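Local coordinates for periplasmic lipopolysaccharide transport protein LPTH (Pseudomonas aeruginosa, PDB 4UU4), which binds lipopolysaccharide and is required for its translocation from the inner membrane to the outer membrane, at residues 82-86 and 87-91; 138-142 and 143-147. All coordinates share one frame; numbering follows the deposited sequence.

How the contacts relate
The chain first makes contact 1, where strand 81-85 ends, turns a corner and continues into strand 89-93 of the other sheet. Contact 2 comes later, as a hairpin that closes the short loop between strands 137-141 and 147-150. The two follow in series and neither encloses the other. Strands 81-85, 137-141 and 147-150 belong to one antiparallel sheet, with 109-112 and 117-121 lying between the first two. The contact centres are about 17 Å apart, yet they meet inside the jellyroll. There the ring of Tyr91 packs against the ring of Tyr140, and its hydroxyl lies against Thr142, with Tyr91 OH 3.3 Å from Thr142 CG2.

Contact 1: 82-86 and 87-91; sequences VTSVG and KPAYY
Ser84 and Ala89 meet across a tight local corner, where strand 81-85 leaves one sheet and the chain enters strand 89-93 of the other. The contact is small. Both side chains leave the backbone toward the opposite arm of the corner. The methyl of Ala89 sits beside the hydroxyl of Ser84, with Ala89 CB 3.6 Å from Ser84 OG. Ala89 CB also comes within 3.8 Å of Gly86 N, so the methyl lies in the inner angle of the bend. Ser84 OG is swung away from its backbone N (chi1 -178°), on the side where it meets the Ala89 methyl and is hydrogen-bonded to Thr65 O, on a neighbouring strand of the sheet that holds Ala89. This bond ties the two sheets together right beside the corner. The sheets are the two walls of the beta-jellyroll found in Lpt proteins, and here the chain passes directly from one wall to the other. Gly86 and a cis peptide between Lys87 and Pro88 make the turn. With the cis bond, Pro88 CA comes back to 3.5 Å from Gly86 C. Lys87 lies on the exposed outer side. Its chain bends at the second torsion (chi2 -89°) and runs past the Gly86 carbonyl, with Lys87 CD 3.6 Å from Gly86 O. Farther in, Ala89 and Tyr91 both pack on Ile109 of the facing sheet.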
loop_
_atom_site.group_PDB
_atom_site.type_symbol
_atom_site.label_atom_id
_atom_site.label_comp_id
_atom_site.label_asym_id
_atom_site.label_seq_id
_atom_site.Cartn_x
_atom_site.Cartn_y
_atom_site.Cartn_z
ATOM N N VAL A 82 -0.745 5.842 -5.604
ATOM C CA VAL A 82 -1.481 6.278 -4.428
ATOM C C VAL A 82 -0.575 6.148 -3.209
ATOM O O VAL A 82 -0.313 5.041 -2.749
ATOM C CB VAL A 82 -2.729 5.398 -4.210
ATOM C CG1 VAL A 82 -3.461 5.801 -2.940
ATOM C CG2 VAL A 82 -3.648 5.472 -5.420
ATOM N N THR A 83 -0.091 7.268 -2.685
ATOM C CA THR A 83 0.791 7.223 -1.525
ATOM C C THR A 83 0.033 7.539 -0.241
ATOM O O THR A 83 -0.558 8.607 -0.113
ATOM C CB THR A 83 1.968 8.202 -1.662
ATOM O OG1 THR A 83 2.652 7.962 -2.895
ATOM C CG2 THR A 83 2.939 8.027 -0.510
ATOM N N SER A 84 0.060 6.604 0.705
ATOM C CA SER A 84 -0.567 6.790 2.009
ATOM C C SER A 84 0.456 6.887 3.142
ATOM O O SER A 84 1.498 6.220 3.125
ATOM C CB SER A 84 -1.556 5.660 2.300
ATOM O OG SER A 84 -2.198 5.851 3.550
ATOM N N VAL A 85 0.131 7.723 4.126
ATOM C CA VAL A 85 0.957 7.906 5.315
ATOM C C VAL A 85 0.084 7.893 6.570
ATOM O O VAL A 85 -0.910 8.634 6.659
ATOM C CB VAL A 85 1.738 9.238 5.260
ATOM C CG1 VAL A 85 2.265 9.611 6.639
ATOM C CG2 VAL A 85 2.868 9.161 4.236
ATOM N N GLY A 86 0.460 7.043 7.524
ATOM C CA GLY A 86 -0.245 6.913 8.791
ATOM C C GLY A 86 0.653 6.367 9.895
ATOM O O GLY A 86 1.877 6.387 9.768
ATOM N N LYS A 87 0.047 5.889 10.983
ATOM C CA LYS A 87 0.799 5.265 12.075
ATOM C C LYS A 87 0.232 3.908 12.509
ATOM O O LYS A 87 -0.319 3.792 13.604
ATOM C CB LYS A 87 0.836 6.183 13.302
ATOM C CG LYS A 87 0.778 7.680 13.024
ATOM C CD LYS A 87 2.160 8.278 12.832
ATOM C CE LYS A 87 2.106 9.795 12.889
ATOM N NZ LYS A 87 3.456 10.411 12.782
ATOM N N PRO A 88 0.373 2.867 11.667
ATOM C CA PRO A 88 0.917 2.952 10.310
ATOM C C PRO A 88 -0.189 3.071 9.272
ATOM O O PRO A 88 -1.378 2.996 9.592
ATOM C CB PRO A 88 1.603 1.597 10.156
ATOM C CG PRO A 88 0.701 0.677 10.899
ATOM C CD PRO A 88 0.238 1.466 12.102
ATOM N N ALA A 89 0.219 3.254 8.026
ATOM C CA ALA A 89 -0.678 3.134 6.898
ATOM C C ALA A 89 -0.935 1.653 6.640
ATOM O O ALA A 89 -0.076 0.788 6.917
ATOM C CB ALA A 89 -0.082 3.791 5.680
ATOM N N TYR A 90 -2.112 1.377 6.084
ATOM C CA TYR A 90 -2.623 0.020 5.955
ATOM C C TYR A 90 -3.086 -0.301 4.534
ATOM O O TYR A 90 -3.782 0.488 3.903
ATOM C CB TYR A 90 -3.775 -0.171 6.945
ATOM C CG TYR A 90 -4.510 -1.491 6.855
ATOM C CD1 TYR A 90 -3.898 -2.683 7.238
ATOM C CD2 TYR A 90 -5.825 -1.540 6.419
ATOM C CE1 TYR A 90 -4.576 -3.889 7.171
ATOM C CE2 TYR A 90 -6.508 -2.738 6.347
ATOM C CZ TYR A 90 -5.882 -3.909 6.725
ATOM O OH TYR A 90 -6.569 -5.102 6.651
ATOM N N TYR A 91 -2.686 -1.467 4.042
ATOM C CA TYR A 91 -3.118 -1.975 2.745
ATOM C C TYR A 91 -3.796 -3.326 2.956
ATOM O O TYR A 91 -3.310 -4.148 3.719
ATOM C CB TYR A 91 -1.912 -2.128 1.811
ATOM C CG TYR A 91 -2.203 -2.822 0.493
ATOM C CD1 TYR A 91 -2.638 -2.105 -0.609
ATOM C CD2 TYR A 91 -2.022 -4.192 0.347
ATOM C CE1 TYR A 91 -2.900 -2.723 -1.815
ATOM C CE2 TYR A 91 -2.282 -4.822 -0.859
ATOM C CZ TYR A 91 -2.724 -4.081 -1.937
ATOM O OH TYR A 91 -2.986 -4.695 -3.142
#

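Contact 2: 138-142 and 143-147; sequences IVYDT and QRQIV
Asp141 folds its carboxylate over the turn that follows it and grips two backbone N-H groups with one oxygen. Gln143 N approaches OD1 of Asp141 nearly along the C-O axis, at 2.7 Å. Arg144 N reaches the same Asp141 OD1 at 2.6 Å, but from above the carboxylate plane (59° out of it). The two donors therefore come from different directions. With CG pointing away from the backbone N (chi1 -171°), the Asp141 carboxylate is carried to the turn. The Arg144 side chain passes over the other oxygen with its aliphatic part, Arg144 CD lying 3.3 Å from Asp141 OD2. Its guanidinium stands almost perpendicular to the carboxylate (planes 89° apart) and makes no salt bridge with it. Instead, Ile146 CD1 rests over one guanidinium face, toward the rim. OD2 of Asp141 has a weak, long ion pair with Arg117.

On the strands themselves, Val147 gives one methyl to each of two neighbours on the strand opposite. Val147 CG2 meets the Tyr140 ring obliquely at CD1, 3.6 Å away. Val147 CG1 touches Ile138 CG2, also at 3.6 Å. The Tyr140 hydroxyl is hydrogen-bonded to Gln93 on the other sheet.

Backbone bonding closes the loop, with Asp141 N donating to Ile146 O at 3.0 Å. Tyr140 and Val147 form the adjoining non-hydrogen-bonded antiparallel pair. Residues 142-144 have right-handed helical-type backbones and Gln145 a left-handed one. This is a four-residue beta-hairpin loop, opened by an Asx turn at Asp141, which leads into edge strand 147-150 of the jellyroll.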
loop_
_atom_site.group_PDB
_atom_site.type_symbol
_atom_site.label_atom_id
_atom_site.label_comp_id
_atom_site.label_asym_id
_atom_site.label_seq_id
_atom_site.Cartn_x
_atom_site.Cartn_y
_atom_site.Cartn_z
ATOM N N ILE A 138 9.284 -3.506 2.041
ATOM C CA ILE A 138 8.655 -4.653 1.396
ATOM C C ILE A 138 7.932 -4.270 0.109
ATOM O O ILE A 138 7.021 -3.457 0.121
ATOM C CB ILE A 138 7.655 -5.355 2.333
ATOM C CG1 ILE A 138 8.377 -5.960 3.534
ATOM C CG2 ILE A 138 6.906 -6.438 1.587
ATOM C CD1 ILE A 138 7.468 -6.725 4.463
ATOM N N VAL A 139 8.342 -4.868 -1.002
ATOM C CA VAL A 139 7.702 -4.607 -2.282
ATOM C C VAL A 139 6.756 -5.753 -2.636
ATOM O O VAL A 139 7.123 -6.917 -2.538
ATOM C CB VAL A 139 8.745 -4.411 -3.391
ATOM C CG1 VAL A 139 8.074 -3.945 -4.675
ATOM C CG2 VAL A 139 9.791 -3.409 -2.942
ATOM N N TYR A 140 5.538 -5.419 -3.048
ATOM C CA TYR A 140 4.517 -6.432 -3.290
ATOM C C TYR A 140 3.863 -6.328 -4.667
ATOM O O TYR A 140 3.082 -5.411 -4.932
ATOM C CB TYR A 140 3.458 -6.389 -2.185
ATOM C CG TYR A 140 2.331 -7.379 -2.367
ATOM C CD1 TYR A 140 2.588 -8.717 -2.624
ATOM C CD2 TYR A 140 1.009 -6.978 -2.268
ATOM C CE1 TYR A 140 1.559 -9.623 -2.786
ATOM C CE2 TYR A 140 -0.025 -7.876 -2.427
ATOM C CZ TYR A 140 0.254 -9.193 -2.687
ATOM O OH TYR A 140 -0.782 -10.087 -2.849
ATOM N N ASP A 141 4.197 -7.276 -5.536
ATOM C CA ASP A 141 3.521 -7.421 -6.816
ATOM C C ASP A 141 2.155 -8.042 -6.552
ATOM O O ASP A 141 2.065 -9.144 -6.026
ATOM C CB ASP A 141 4.348 -8.308 -7.750
ATOM C CG ASP A 141 3.815 -8.329 -9.173
ATOM O OD1 ASP A 141 2.598 -8.539 -9.365
ATOM O OD2 ASP A 141 4.621 -8.135 -10.107
ATOM N N THR A 142 1.094 -7.329 -6.911
ATOM C CA THR A 142 -0.261 -7.813 -6.671
ATOM C C THR A 142 -0.721 -8.785 -7.755
ATOM O O THR A 142 -1.715 -9.493 -7.584
ATOM C CB THR A 142 -1.270 -6.650 -6.589
ATOM O OG1 THR A 142 -1.292 -5.945 -7.837
ATOM C CG2 THR A 142 -0.896 -5.688 -5.471
ATOM N N GLN A 143 0.005 -8.814 -8.870
ATOM C CA GLN A 143 -0.341 -9.689 -9.985
ATOM C C GLN A 143 0.384 -11.021 -9.862
ATOM O O GLN A 143 -0.245 -12.070 -9.752
ATOM C CB GLN A 143 0.003 -9.035 -11.326
ATOM C CG GLN A 143 -0.578 -9.764 -12.532
ATOM C CD GLN A 143 0.319 -9.685 -13.754
ATOM O OE1 GLN A 143 1.473 -9.269 -13.661
ATOM N NE2 GLN A 143 -0.208 -10.089 -14.907
ATOM N N ARG A 144 1.712 -10.970 -9.877
ATOM C CA ARG A 144 2.526 -12.171 -9.739
ATOM C C ARG A 144 2.451 -12.700 -8.310
ATOM O O ARG A 144 2.849 -13.830 -8.037
ATOM C CB ARG A 144 3.980 -11.878 -10.116
ATOM C CG ARG A 144 4.148 -11.171 -11.454
ATOM C CD ARG A 144 5.609 -10.828 -11.729
ATOM N NE ARG A 144 6.425 -12.025 -11.920
ATOM C CZ ARG A 144 7.738 -12.013 -12.128
ATOM N NH1 ARG A 144 8.396 -10.862 -12.173
ATOM N NH2 ARG A 144 8.395 -13.156 -12.288
ATOM N N GLN A 145 1.923 -11.875 -7.408
ATOM C CA GLN A 145 1.862 -12.193 -5.981
ATOM C C GLN A 145 3.247 -12.499 -5.404
ATOM O O GLN A 145 3.415 -13.422 -4.607
ATOM C CB GLN A 145 0.867 -13.325 -5.699
ATOM C CG GLN A 145 -0.588 -12.936 -5.935
ATOM C CD GLN A 145 -1.559 -14.046 -5.582
ATOM O OE1 GLN A 145 -1.399 -14.734 -4.573
ATOM N NE2 GLN A 145 -2.576 -14.227 -6.418
ATOM N N ILE A 146 4.234 -11.711 -5.822
ATOM C CA ILE A 146 5.601 -11.856 -5.337
ATOM C C ILE A 146 5.920 -10.824 -4.259
ATOM O O ILE A 146 5.719 -9.628 -4.450
ATOM C CB ILE A 146 6.633 -11.749 -6.486
ATOM C CG1 ILE A 146 6.363 -12.827 -7.542
ATOM C CG2 ILE A 146 8.054 -11.874 -5.946
ATOM C CD1 ILE A 146 7.414 -12.913 -8.634
ATOM N N VAL A 147 6.413 -11.295 -3.120
ATOM C CA VAL A 147 6.758 -10.402 -2.024
ATOM C C VAL A 147 8.271 -10.337 -1.810
ATOM O O VAL A 147 8.910 -11.331 -1.469
ATOM C CB VAL A 147 6.051 -10.817 -0.723
ATOM C CG1 VAL A 147 6.095 -9.684 0.284
ATOM C CG2 VAL A 147 4.608 -11.218 -1.013
#